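Local coordinates for protein shikimate dehydrogenase (NADP(+)) (Listeria monocytogenes, PDB 3TNL) that catalyses the reversible NADPH-linked reduction of 3-dehydroshikimate to shikimate, a step of the chorismate pathway toward the aromatic amino acids, at residues L51-H56 and Y67-F72; E58-L63 and K295-W300; Q84-R87 and G93-V96. All blocks are in the same frame, centred on the assembly; numbering follows the deposited sequence. Where two conformers were deposited one is given.

Contact 1 (L51-H56 and Y67-F72); sequences LSPTMH and YVYLAF
In the beta-alpha-beta unit of the substrate-binding domain, Y69 on strand 67-73 lays its ring against the first turn of helix 52-63, meeting S52, P53 and H56. The helix runs almost exactly antiparallel to the strand, at 177°, with the short axes 7.6 Å apart. With its CG anti to the backbone N (chi1 -175°), Y69 extends its ring toward that first turn. P53 lies against one flank of the ring at CD1: its CG is 3.6 Å from Y69 CD1, and its CA 3.4 Å from the same atom. Along the other flank, on the same side of the ring plane, H56 meets CD2 and CE2, its own CD2 3.4 Å from Y69 CE2. The imidazole and phenol planes are nearly parallel, 17° apart, but slid so far that they barely overlap, their centroids 4.8 Å apart.

This unit, strand 38-44 followed by helix 52-63 and strand 67-73, places the start of the helix at the substrate: L51 and S52 both belong to the shikimate site, and the S52 side chain sits about 8 Å from the bound NAD. At that end the phenol reaches S52, whose CB is 3.5 Å from Y69 OH, while the carbonyl O of S52 stands 4.2 Å above one face of the ring, toward its rim. The buried hydroxyl of Y69 is satisfied by a hydrogen bond with N95 OD1 on strand 93-96, and W300 of helix 286-301 packs edge-to-face with H56.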
loop_
_atom_site.group_PDB
_atom_site.type_symbol
_atom_site.label_atom_id
_atom_site.label_comp_id
_atom_site.label_asym_id
_atom_site.label_seq_id
_atom_site.Cartn_x
_atom_site.Cartn_y
_atom_site.Cartn_z
ATOM N N LEU B 51 -12.160 10.870 -3.838
ATOM C CA LEU B 51 -11.405 11.306 -4.999
ATOM C C LEU B 51 -9.954 11.677 -4.607
ATOM O O LEU B 51 -9.163 12.040 -5.465
ATOM C CB LEU B 51 -12.094 12.483 -5.714
ATOM C CG LEU B 51 -13.469 12.183 -6.340
ATOM C CD1 LEU B 51 -14.008 13.445 -7.041
ATOM C CD2 LEU B 51 -13.448 11.028 -7.330
ATOM N N SER B 52 -9.591 11.561 -3.328
ATOM C CA SER B 52 -8.231 11.877 -2.903
ATOM C C SER B 52 -7.204 10.991 -3.634
ATOM O O SER B 52 -6.183 11.495 -4.067
ATOM C CB SER B 52 -8.055 11.820 -1.383
ATOM O OG SER B 52 -8.730 12.902 -0.753
ATOM N N PRO B 53 -7.496 9.677 -3.806
ATOM C CA PRO B 53 -6.481 8.881 -4.497
ATOM C C PRO B 53 -6.248 9.352 -5.920
ATOM O O PRO B 53 -5.101 9.383 -6.372
ATOM C CB PRO B 53 -7.030 7.449 -4.434
ATOM C CG PRO B 53 -7.833 7.453 -3.195
ATOM C CD PRO B 53 -8.493 8.820 -3.137
ATOM N N THR B 54 -7.313 9.726 -6.618
ATOM C CA THR B 54 -7.173 10.243 -7.968
ATOM C C THR B 54 -6.317 11.515 -7.967
ATOM O O THR B 54 -5.395 11.655 -8.769
ATOM C CB THR B 54 -8.550 10.475 -8.581
ATOM O OG1 THR B 54 -9.204 9.209 -8.737
ATOM C CG2 THR B 54 -8.397 11.088 -9.961
ATOM N N MET B 55 -6.614 12.448 -7.076
ATOM C CA MET B 55 -5.831 13.657 -6.959
ATOM C C MET B 55 -4.341 13.359 -6.766
ATOM O O MET B 55 -3.509 13.862 -7.523
ATOM C CB MET B 55 -6.355 14.515 -5.809
ATOM C CG MET B 55 -5.421 15.632 -5.355
ATOM S SD MET B 55 -6.171 16.906 -4.286
ATOM C CE MET B 55 -6.701 15.912 -2.897
ATOM N N HIS B 56 -3.988 12.569 -5.753
ATOM C CA HIS B 56 -2.565 12.359 -5.486
ATOM C C HIS B 56 -1.874 11.493 -6.525
ATOM O O HIS B 56 -0.737 11.773 -6.895
ATOM C CB HIS B 56 -2.345 11.839 -4.061
ATOM C CG HIS B 56 -2.674 12.865 -3.031
ATOM N ND1 HIS B 56 -1.884 13.985 -2.833
ATOM C CD2 HIS B 56 -3.740 12.997 -2.213
ATOM C CE1 HIS B 56 -2.446 14.742 -1.912
ATOM N NE2 HIS B 56 -3.561 14.159 -1.503
ATOM N N TYR B 67 5.440 7.197 -6.088
ATOM C CA TYR B 67 4.509 6.926 -5.020
ATOM C C TYR B 67 3.154 6.593 -5.616
ATOM O O TYR B 67 2.843 6.946 -6.761
ATOM C CB TYR B 67 4.312 8.150 -4.111
ATOM C CG TYR B 67 5.378 8.445 -3.083
ATOM C CD1 TYR B 67 5.427 7.749 -1.869
ATOM C CD2 TYR B 67 6.282 9.476 -3.275
ATOM C CE1 TYR B 67 6.373 8.043 -0.911
ATOM C CE2 TYR B 67 7.237 9.781 -2.302
ATOM C CZ TYR B 67 7.275 9.057 -1.130
ATOM O OH TYR B 67 8.217 9.352 -0.166
ATOM N N VAL B 68 2.358 5.898 -4.810
ATOM C CA VAL B 68 0.983 5.592 -5.135
ATOM C C VAL B 68 0.204 5.862 -3.861
ATOM O O VAL B 68 0.768 5.773 -2.764
ATOM C CB VAL B 68 0.783 4.141 -5.608
ATOM C CG1 VAL B 68 1.377 3.942 -6.995
ATOM C CG2 VAL B 68 1.392 3.168 -4.621
ATOM N N TYR B 69 -1.072 6.209 -4.014
ATOM C CA TYR B 69 -1.958 6.533 -2.898
ATOM C C TYR B 69 -3.136 5.573 -2.951
ATOM O O TYR B 69 -3.802 5.422 -3.971
ATOM C CB TYR B 69 -2.416 7.977 -3.070
ATOM C CG TYR B 69 -3.245 8.613 -1.996
ATOM C CD1 TYR B 69 -4.578 8.254 -1.801
ATOM C CD2 TYR B 69 -2.731 9.631 -1.214
ATOM C CE1 TYR B 69 -5.370 8.890 -0.872
ATOM C CE2 TYR B 69 -3.517 10.259 -0.229
ATOM C CZ TYR B 69 -4.837 9.901 -0.089
ATOM O OH TYR B 69 -5.625 10.549 0.855
ATOM N N LEU B 70 -3.374 4.912 -1.839
ATOM C CA LEU B 70 -4.465 3.941 -1.702
ATOM C C LEU B 70 -5.286 4.187 -0.441
ATOM O O LEU B 70 -4.775 4.666 0.569
ATOM C CB LEU B 70 -3.946 2.505 -1.609
ATOM C CG LEU B 70 -3.166 1.963 -2.800
ATOM C CD1 LEU B 70 -2.587 0.578 -2.430
ATOM C CD2 LEU B 70 -4.079 1.878 -4.039
ATOM N N ALA B 71 -6.569 3.835 -0.515
ATOM C CA ALA B 71 -7.492 3.930 0.597
ATOM C C ALA B 71 -7.692 2.554 1.204
ATOM O O ALA B 71 -7.642 1.528 0.531
ATOM C CB ALA B 71 -8.854 4.489 0.132
ATOM N N PHE B 72 -7.906 2.559 2.520
ATOM C CA PHE B 72 -8.212 1.355 3.342
ATOM C C PHE B 72 -9.388 1.655 4.265
ATOM O O PHE B 72 -9.436 2.713 4.881
ATOM C CB PHE B 72 -6.972 0.888 4.147
ATOM C CG PHE B 72 -5.768 0.683 3.277
ATOM C CD1 PHE B 72 -5.597 -0.496 2.589
ATOM C CD2 PHE B 72 -4.833 1.679 3.120
ATOM C CE1 PHE B 72 -4.515 -0.680 1.737
ATOM C CE2 PHE B 72 -3.765 1.521 2.237
ATOM C CZ PHE B 72 -3.599 0.321 1.557
#

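Contact 2 (E58-L63 and K295-W300); sequences EAFAKL and KAFEIW
A59 comes first among the residues of 58-63 that touch F297, its methyl CB lying 3.4 Å from F297 CE1. It is also the place where the backbones come nearest, with the CA atoms of A59 and F297 8.7 Å apart. The short axes are 12.3 Å apart and cross at -54°, and the F297 side chain reaches across between them. E58, just before A59, turns instead to the second subunit, its OE1 accepting the backbone N-H groups of T30 and E31 there.

F60 follows, and its ring swings back toward the partner helix even though its CB does not head there. CE1 of F60 meets CE1 of F297 at 3.5 Å. The two rings slide past each other in opposite directions, with planes 28° apart and centroids separated by 5.5 Å, so they hardly overlap.

One turn beyond A59, L63 closes the row. Its methyl CD1 lies at the edge of the F297 ring, near the ring plane, 3.8 Å from F297 CE2. With CG anti to the backbone N (chi1 -172°), the F297 ring extends toward helix 52-63 and touches all three. No hydrogen bond crosses here; the contact is apolar.

Helix 52-63 of the substrate-binding domain is thus packed against helix 286-301, near the C terminus. L65 and M305 from loops also touch F297, and I310 of helix 307-313 packs on A59. On its sheet side helix 286-301 rests on strands 93-96 and 123-127 through A296 and W300, the indole NE1 of W300 being hydrogen-bonded to V124 O.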
loop_
_atom_site.group_PDB
_atom_site.type_symbol
_atom_site.label_atom_id
_atom_site.label_comp_id
_atom_site.label_asym_id
_atom_site.label_seq_id
_atom_site.Cartn_x
_atom_site.Cartn_y
_atom_site.Cartn_z
ATOM N N GLU B 58 -2.595 11.249 -9.713
ATOM C CA GLU B 58 -2.403 12.101 -10.908
ATOM C C GLU B 58 -1.236 13.054 -10.660
ATOM O O GLU B 58 -0.425 13.282 -11.565
ATOM C CB GLU B 58 -3.681 12.854 -11.267
ATOM C CG GLU B 58 -4.775 11.948 -11.825
ATOM C CD GLU B 58 -4.547 11.488 -13.248
ATOM O OE1 GLU B 58 -5.196 10.504 -13.640
ATOM O OE2 GLU B 58 -3.757 12.122 -13.979
ATOM N N ALA B 59 -1.115 13.597 -9.439
ATOM C CA ALA B 59 -0.014 14.492 -9.105
ATOM C C ALA B 59 1.321 13.741 -9.135
ATOM O O ALA B 59 2.310 14.218 -9.716
ATOM C CB ALA B 59 -0.247 15.168 -7.692
ATOM N N PHE B 60 1.364 12.555 -8.525
ATOM C CA PHE B 60 2.603 11.792 -8.526
ATOM C C PHE B 60 3.047 11.491 -9.960
ATOM O O PHE B 60 4.227 11.658 -10.298
ATOM C CB PHE B 60 2.472 10.458 -7.802
ATOM C CG PHE B 60 2.155 10.549 -6.351
ATOM C CD1 PHE B 60 2.772 11.456 -5.529
ATOM C CD2 PHE B 60 1.273 9.636 -5.790
ATOM C CE1 PHE B 60 2.513 11.478 -4.176
ATOM C CE2 PHE B 60 1.018 9.631 -4.408
ATOM C CZ PHE B 60 1.598 10.597 -3.609
ATOM N N ALA B 61 2.115 11.021 -10.782
ATOM C CA ALA B 61 2.412 10.668 -12.176
ATOM C C ALA B 61 2.881 11.867 -12.992
ATOM O O ALA B 61 3.854 11.754 -13.744
ATOM C CB ALA B 61 1.213 9.987 -12.832
ATOM N N LYS B 62 2.217 13.007 -12.818
ATOM C CA LYS B 62 2.592 14.244 -13.508
ATOM C C LYS B 62 4.020 14.651 -13.165
ATOM O O LYS B 62 4.802 15.020 -14.063
ATOM C CB LYS B 62 1.631 15.377 -13.111
ATOM C CG LYS B 62 1.910 16.732 -13.778
ATOM C CD LYS B 62 1.822 16.639 -15.277
ATOM C CE LYS B 62 1.909 18.030 -15.918
ATOM N NZ LYS B 62 1.893 17.930 -17.406
ATOM N N LEU B 63 4.379 14.590 -11.885
ATOM C CA LEU B 63 5.709 15.006 -11.427
ATOM C C LEU B 63 6.759 13.893 -11.533
ATOM O O LEU B 63 7.929 14.127 -11.246
ATOM C CB LEU B 63 5.667 15.511 -9.978
ATOM C CG LEU B 63 4.839 16.770 -9.676
ATOM C CD1 LEU B 63 5.126 17.258 -8.279
ATOM C CD2 LEU B 63 5.128 17.853 -10.662
ATOM N N LYS B 295 -1.217 20.796 0.564
ATOM C CA LYS B 295 -0.453 20.925 1.784
ATOM C C LYS B 295 0.085 19.547 2.211
ATOM O O LYS B 295 1.268 19.394 2.529
ATOM C CB LYS B 295 -1.305 21.537 2.897
ATOM C CG LYS B 295 -0.545 21.857 4.172
ATOM C CD LYS B 295 0.285 23.132 4.047
ATOM C CE LYS B 295 1.072 23.351 5.333
ATOM N NZ LYS B 295 1.940 24.588 5.233
ATOM N N ALA B 296 -0.788 18.535 2.241
ATOM C CA ALA B 296 -0.352 17.184 2.574
ATOM C C ALA B 296 0.702 16.657 1.586
ATOM O O ALA B 296 1.696 16.044 1.977
ATOM C CB ALA B 296 -1.540 16.244 2.604
ATOM N N PHE B 297 0.506 16.939 0.295
ATOM C CA PHE B 297 1.429 16.497 -0.756
ATOM C C PHE B 297 2.857 17.003 -0.499
ATOM O O PHE B 297 3.836 16.235 -0.637
ATOM C CB PHE B 297 0.913 17.012 -2.090
ATOM C CG PHE B 297 1.652 16.480 -3.277
ATOM C CD1 PHE B 297 1.233 15.328 -3.902
ATOM C CD2 PHE B 297 2.756 17.154 -3.783
ATOM C CE1 PHE B 297 1.914 14.854 -5.031
ATOM C CE2 PHE B 297 3.446 16.677 -4.895
ATOM C CZ PHE B 297 3.014 15.515 -5.505
ATOM N N GLU B 298 2.974 18.262 -0.080
ATOM C CA GLU B 298 4.317 18.836 0.232
ATOM C C GLU B 298 4.909 18.243 1.493
ATOM O O GLU B 298 6.131 17.982 1.555
ATOM C CB GLU B 298 4.326 20.377 0.327
ATOM C CG GLU B 298 5.769 20.925 0.662
ATOM C CD GLU B 298 5.911 22.455 0.808
ATOM O OE1 GLU B 298 4.938 23.197 0.594
ATOM O OE2 GLU B 298 7.040 22.890 1.161
ATOM N N ILE B 299 4.074 18.043 2.508
ATOM C CA ILE B 299 4.512 17.424 3.759
ATOM C C ILE B 299 5.152 16.046 3.434
ATOM O O ILE B 299 6.180 15.687 3.992
ATOM C CB ILE B 299 3.340 17.312 4.770
ATOM C CG1 ILE B 299 3.054 18.671 5.433
ATOM C CG2 ILE B 299 3.650 16.318 5.843
ATOM C CD1 ILE B 299 1.735 18.759 6.167
ATOM N N TRP B 300 4.551 15.288 2.524
ATOM C CA TRP B 300 5.093 13.969 2.229
ATOM C C TRP B 300 6.282 13.964 1.291
ATOM O O TRP B 300 7.269 13.266 1.540
ATOM C CB TRP B 300 4.038 13.044 1.619
ATOM C CG TRP B 300 2.813 12.810 2.514
ATOM C CD1 TRP B 300 2.791 12.586 3.849
ATOM C CD2 TRP B 300 1.450 12.771 2.086
ATOM N NE1 TRP B 300 1.511 12.428 4.269
ATOM C CE2 TRP B 300 0.660 12.559 3.212
ATOM C CE3 TRP B 300 0.833 12.944 0.842
ATOM C CZ2 TRP B 300 -0.730 12.475 3.146
ATOM C CZ3 TRP B 300 -0.557 12.877 0.775
ATOM C CH2 TRP B 300 -1.305 12.630 1.905
#

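Contact 3 (Q84-R87 and G93-V96); sequences QGFR and GWNV
F86 and W94 carry nearly all of this contact, each with 66 Å² buried by the other segment, and they fasten helix 79-88 to strand 93-96 in the mixed sheet of the substrate-binding alpha/beta domain. The pair is an edge-to-face stack: the phenyl ring directs its edge at the face of the indole, with the planes inclined at 60° and the centroid of F86 4.8 Å from that of the six-membered ring of W94.

F86 brings two parts of its side chain to that indole. CB comes over the benzo half, 3.6 Å from W94 CZ3, and makes a CH-pi contact with the six-membered ring, 4.0 Å from CB to the ring centroid and 29° off the ring normal. The ring of F86 then continues along the same face: its CD2 stands above the middle of the indole, and CE2 reaches toward the pyrrole half, 3.8 Å from W94 CG. Methylene and ring edge together therefore span both rings of the tryptophan.

W94 offers its face because chi1 is 56°, which places CG between the backbone N and the carbonyl carbon. Its side chain leaves the sheet on the side of helix 79-88, whereas N95, next along the strand, turns to the other side, where A296 and W300 of helix 286-301 lie. I43 of strand 38-44 touches both F86 and W94, I104 of a nearby loop packs on W94, and M89 of the second subunit packs on F86. At the centre of the stack, F86 CD2 approaches the indole fusion carbon CD2 of W94 to 3.4 Å.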
loop_
_atom_site.group_PDB
_atom_site.type_symbol
_atom_site.label_atom_id
_atom_site.label_comp_id
_atom_site.label_asym_id
_atom_site.label_seq_id
_atom_site.Cartn_x
_atom_site.Cartn_y
_atom_site.Cartn_z
ATOM N N GLN B 84 0.254 0.785 13.759
ATOM C CA GLN B 84 1.444 -0.017 14.075
ATOM C C GLN B 84 1.989 -0.661 12.816
ATOM O O GLN B 84 3.206 -0.653 12.547
ATOM C CB GLN B 84 1.140 -1.080 15.132
ATOM C CG GLN B 84 0.803 -0.517 16.488
ATOM C CD GLN B 84 0.948 -1.522 17.621
ATOM O OE1 GLN B 84 1.309 -2.684 17.404
ATOM N NE2 GLN B 84 0.670 -1.074 18.848
ATOM N N GLY B 85 1.077 -1.156 11.985
ATOM C CA GLY B 85 1.473 -1.798 10.745
ATOM C C GLY B 85 2.155 -0.816 9.789
ATOM O O GLY B 85 3.190 -1.129 9.180
ATOM N N PHE B 86 1.617 0.407 9.723
ATOM C CA PHE B 86 2.208 1.435 8.856
ATOM C C PHE B 86 3.596 1.820 9.343
ATOM O O PHE B 86 4.483 2.063 8.559
ATOM C CB PHE B 86 1.359 2.705 8.799
ATOM C CG PHE B 86 0.111 2.606 7.943
ATOM C CD1 PHE B 86 -0.148 1.513 7.108
ATOM C CD2 PHE B 86 -0.772 3.663 7.937
ATOM C CE1 PHE B 86 -1.313 1.487 6.289
ATOM C CE2 PHE B 86 -1.879 3.676 7.130
ATOM C CZ PHE B 86 -2.166 2.585 6.280
ATOM N N ARG B 87 3.811 1.831 10.646
ATOM C CA ARG B 87 5.155 2.086 11.180
ATOM C C ARG B 87 6.109 0.986 10.674
ATOM O O ARG B 87 7.206 1.248 10.180
ATOM C CB ARG B 87 5.171 2.065 12.705
ATOM C CG ARG B 87 4.512 3.253 13.412
ATOM C CD ARG B 87 4.602 3.073 14.909
ATOM N NE ARG B 87 3.976 4.148 15.674
ATOM C CZ ARG B 87 4.591 5.266 16.058
ATOM N NH1 ARG B 87 3.927 6.168 16.782
ATOM N NH2 ARG B 87 5.861 5.479 15.760
ATOM N N GLY B 93 3.734 8.384 4.861
ATOM C CA GLY B 93 2.614 9.118 5.402
ATOM C C GLY B 93 1.274 8.606 4.939
ATOM O O GLY B 93 1.204 7.630 4.194
ATOM N N TRP B 94 0.220 9.247 5.429
ATOM C CA TRP B 94 -1.139 8.897 5.086
ATOM C C TRP B 94 -2.095 9.998 5.523
ATOM O O TRP B 94 -1.745 10.845 6.374
ATOM C CB TRP B 94 -1.559 7.583 5.765
ATOM C CG TRP B 94 -1.449 7.487 7.264
ATOM C CD1 TRP B 94 -2.428 7.719 8.150
ATOM C CD2 TRP B 94 -0.315 7.036 8.027
ATOM N NE1 TRP B 94 -1.995 7.469 9.436
ATOM C CE2 TRP B 94 -0.699 7.042 9.376
ATOM C CE3 TRP B 94 0.993 6.633 7.698
ATOM C CZ2 TRP B 94 0.161 6.664 10.393
ATOM C CZ3 TRP B 94 1.842 6.280 8.717
ATOM C CH2 TRP B 94 1.415 6.296 10.051
ATOM N N ASN B 95 -3.252 10.030 4.868
ATOM C CA ASN B 95 -4.363 10.859 5.296
ATOM C C ASN B 95 -5.260 10.035 6.239
ATOM O O ASN B 95 -5.275 8.791 6.209
ATOM C CB ASN B 95 -5.199 11.364 4.141
ATOM C CG ASN B 95 -4.636 12.592 3.468
ATOM O OD1 ASN B 95 -4.672 12.664 2.248
ATOM N ND2 ASN B 95 -4.172 13.583 4.244
ATOM N N VAL B 96 -6.014 10.770 7.040
ATOM C CA VAL B 96 -6.936 10.196 8.021
ATOM C C VAL B 96 -8.277 10.878 7.855
ATOM O O VAL B 96 -8.340 12.101 7.760
ATOM C CB VAL B 96 -6.445 10.420 9.481
ATOM C CG1 VAL B 96 -7.356 9.670 10.488
ATOM C CG2 VAL B 96 -4.990 9.982 9.630
#

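From the N terminus, helix 52-63 serves twice. Its first turn meets strand 67-73 in contact 1, closing a short loop of ten residues within a beta-alpha-beta unit; its last turns wait for helix 286-301, which arrives more than 230 residues later in contact 2. The two contacts therefore cross along the chain. Contact 3 closes a loop of only five residues between helix 79-88 and strand 93-96, after contact 1 is complete and wholly within the long span of contact 2. Contacts 1 and 3 both reach the mixed sheet, F72 CD2 lying 4.2 Å from F86 CZ; contact 2 joins them, with F297 CD1 3.6 Å from H56 ND1 and W300 packing on N95.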